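Local coordinates for ZT_dimer domain-containing protein (PDB 6VDA) that probably carries metal cations such as zinc across the membrane as a CDF-family transporter, seen here as its zinc-bound C-terminal domain, at residues 27-32 and 81-86. Sequence-based numbering, arbitrary orientation.
Sequences NPHRVR and HVEPLG. With ZN (zinc ion), chain B; SO4 (sulfate ion), chain D; SO4 (sulfate ion), chain C; SO4 (sulfate ion), chain E.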
loop_
_atom_site.group_PDB
_atom_site.type_symbol
_atom_site.label_atom_id
_atom_site.label_comp_id
_atom_site.label_asym_id
_atom_site.label_seq_id
_atom_site.Cartn_x
_atom_site.Cartn_y
_atom_site.Cartn_z
ATOM N N ASN A 27 -7.283 13.139 6.229
ATOM C CA ASN A 27 -6.611 12.527 7.403
ATOM C C ASN A 27 -5.305 11.858 6.985
ATOM O O ASN A 27 -5.114 10.670 7.232
ATOM C CB ASN A 27 -7.528 11.511 8.083
ATOM C CG ASN A 27 -7.021 11.101 9.450
ATOM O OD1 ASN A 27 -7.262 9.984 9.905
ATOM N ND2 ASN A 27 -6.321 12.004 10.112
ATOM N N PRO A 28 -4.363 12.579 6.338
ATOM C CA PRO A 28 -3.029 12.032 6.103
ATOM C C PRO A 28 -2.395 11.688 7.458
ATOM O O PRO A 28 -2.457 12.518 8.354
ATOM C CB PRO A 28 -2.266 13.150 5.383
ATOM C CG PRO A 28 -3.059 14.416 5.707
ATOM C CD PRO A 28 -4.500 13.957 5.838
ATOM N N HIS A 29 -1.859 10.471 7.589
ATOM C CA HIS A 29 -1.253 9.941 8.843
ATOM C C HIS A 29 -0.192 8.892 8.503
ATOM O O HIS A 29 -0.128 8.483 7.325
ATOM C CB HIS A 29 -2.338 9.385 9.777
ATOM C CG HIS A 29 -3.047 8.171 9.268
ATOM N ND1 HIS A 29 -3.977 8.231 8.248
ATOM C CD2 HIS A 29 -2.996 6.874 9.661
ATOM C CE1 HIS A 29 -4.459 7.020 8.022
ATOM N NE2 HIS A 29 -3.869 6.165 8.876
ATOM N N ARG A 30 0.583 8.465 9.503
ATOM C CA ARG A 30 1.763 7.568 9.344
ATOM C C ARG A 30 2.665 8.145 8.251
ATOM O O ARG A 30 3.197 7.375 7.419
ATOM C CB ARG A 30 1.339 6.128 9.032
ATOM C CG ARG A 30 0.881 5.349 10.255
ATOM C CD ARG A 30 0.673 3.872 9.973
ATOM N NE ARG A 30 -0.031 3.216 11.070
ATOM C CZ ARG A 30 -0.358 1.926 11.100
ATOM N NH1 ARG A 30 -0.042 1.131 10.090
ATOM N NH2 ARG A 30 -1.004 1.435 12.145
ATOM N N VAL A 31 2.817 9.465 8.258
ATOM C CA VAL A 31 3.684 10.186 7.292
ATOM C C VAL A 31 5.118 10.082 7.802
ATOM O O VAL A 31 5.402 10.610 8.887
ATOM C CB VAL A 31 3.226 11.637 7.103
ATOM C CG1 VAL A 31 4.068 12.336 6.049
ATOM C CG2 VAL A 31 1.742 11.693 6.764
ATOM N N ARG A 32 5.963 9.379 7.049
ATOM C CA ARG A 32 7.327 8.968 7.457
ATOM C C ARG A 32 8.296 9.343 6.329
ATOM O O ARG A 32 7.897 9.242 5.151
ATOM C CB ARG A 32 7.317 7.471 7.795
ATOM N N HIS A 81 -0.568 4.741 0.757
ATOM C CA HIS A 81 -1.599 3.730 1.097
ATOM C C HIS A 81 -2.955 4.437 1.189
ATOM O O HIS A 81 -3.010 5.550 1.764
ATOM C CB HIS A 81 -1.168 2.986 2.362
ATOM C CG HIS A 81 0.238 2.493 2.269
ATOM N ND1 HIS A 81 1.258 3.001 3.062
ATOM C CD2 HIS A 81 0.812 1.593 1.435
ATOM C CE1 HIS A 81 2.389 2.403 2.750
ATOM N NE2 HIS A 81 2.143 1.536 1.749
ATOM N N VAL A 82 -3.994 3.855 0.587
ATOM C CA VAL A 82 -5.363 4.455 0.547
ATOM C C VAL A 82 -6.288 3.651 1.467
ATOM O O VAL A 82 -6.292 2.414 1.368
ATOM C CB VAL A 82 -5.898 4.527 -0.894
ATOM C CG1 VAL A 82 -7.384 4.839 -0.928
ATOM C CG2 VAL A 82 -5.111 5.536 -1.722
ATOM N N GLU A 83 -7.025 4.344 2.341
ATOM C CA GLU A 83 -7.987 3.736 3.293
ATOM C C GLU A 83 -9.333 4.438 3.175
ATOM O O GLU A 83 -9.405 5.588 2.738
ATOM C CB GLU A 83 -7.512 3.879 4.737
ATOM C CG GLU A 83 -6.098 3.396 4.984
ATOM C CD GLU A 83 -5.579 3.809 6.348
ATOM O OE1 GLU A 83 -6.400 4.200 7.192
ATOM O OE2 GLU A 83 -4.356 3.741 6.566
ATOM N N PRO A 84 -10.429 3.775 3.603
ATOM C CA PRO A 84 -11.717 4.440 3.777
ATOM C C PRO A 84 -11.698 5.478 4.908
ATOM O O PRO A 84 -10.970 5.286 5.873
ATOM C CB PRO A 84 -12.693 3.315 4.163
ATOM C CG PRO A 84 -11.966 2.031 3.812
ATOM C CD PRO A 84 -10.490 2.348 3.955
ATOM N N LEU A 85 -12.519 6.525 4.775
ATOM C CA LEU A 85 -12.789 7.513 5.851
ATOM C C LEU A 85 -13.139 6.757 7.131
ATOM O O LEU A 85 -14.122 5.980 7.103
ATOM C CB LEU A 85 -13.954 8.425 5.447
ATOM C CG LEU A 85 -13.661 9.450 4.353
ATOM C CD1 LEU A 85 -14.848 10.377 4.158
ATOM C CD2 LEU A 85 -12.411 10.255 4.674
ATOM N N GLY A 86 -12.366 6.990 8.195
ATOM C CA GLY A 86 -12.631 6.480 9.554
ATOM C C GLY A 86 -12.131 5.059 9.740
ATOM O O GLY A 86 -12.706 4.345 10.565
HETATM ZN ZN ZN B . -3.675 4.214 8.009
HETATM S S SO4 D . -2.979 0.531 -0.559
HETATM O O1 SO4 D . -1.633 0.697 -1.043
HETATM O O2 SO4 D . -3.517 -0.708 -1.049
HETATM O O3 SO4 D . -2.967 0.516 0.878
HETATM O O4 SO4 D . -3.794 1.622 -1.018
HETATM S S SO4 C . -9.318 15.932 6.724
HETATM O O1 SO4 C . -7.957 15.974 6.262
HETATM O O2 SO4 C . -10.166 16.603 5.778
HETATM O O3 SO4 C . -9.415 16.587 8.000
HETATM O O4 SO4 C . -9.738 14.566 6.859
HETATM S S SO4 E . -2.574 0.368 -1.646
HETATM O O1 SO4 E . -2.016 -0.105 -0.406
HETATM O O2 SO4 E . -2.934 1.754 -1.513
HETATM O O3 SO4 E . -1.597 0.224 -2.690
HETATM O O4 SO4 E . -3.742 -0.400 -1.975
#
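The imidazole of His29 and the carboxylate of Glu83 stand nearly perpendicular, their planes 82° apart, and meet at a zinc ion. Glu83 OE1 lies at the edge of the His29 ring, in its plane, 3.5 Å from His29 CE1. Glu83 OE2 comes at the ring obliquely. Asn27 O sits at another part of the edge, also in plane. The contact is half of a four-ligand zinc site in the metallochaperone-like (alpha-beta-beta-alpha-beta) C-terminal dimerisation domain of a CDF transporter, completed by Asp45 and Glu89 of the same chain. Within this chain, segments 27-32 and 81-86 lie on the two outermost strands of a three-stranded sheet, with strand 39-48, which carries Asp45, between them.

The two side chains approach each other from opposite sides, but their bonds to zinc are far from collinear. His29 NE2 binds zinc at 2.1 Å. Glu83 OE2 is bound to zinc, but its 1.7 Å is too short to be taken literally; OE1 is farther from zinc, at 2.8 Å. No hydrogen bond links the segments; His29 NE2 and Glu83 OE2, 3.4 Å apart, are held together by the shared ion. The chain of Glu83 is extended beyond CG (chi2 169°), which carries the carboxylate out to the zinc. The ion probably offsets only part of the negative charge of its three carboxylate ligands; Arg30 may offset more.

Nearby groups hold the ligands in place. His81 ND1 is hydrogen-bonded to Asp45 OD1, and Arg30 forms a salt bridge with Glu89, so both are second-shell residues. Glu83 OE1 takes a weak hydrogen bond from Asn87. The rotation of the His29 ring is fixed at its other nitrogen: ND1 donates to Asn27 O at 2.9 Å, with an N-H...O angle of 163°.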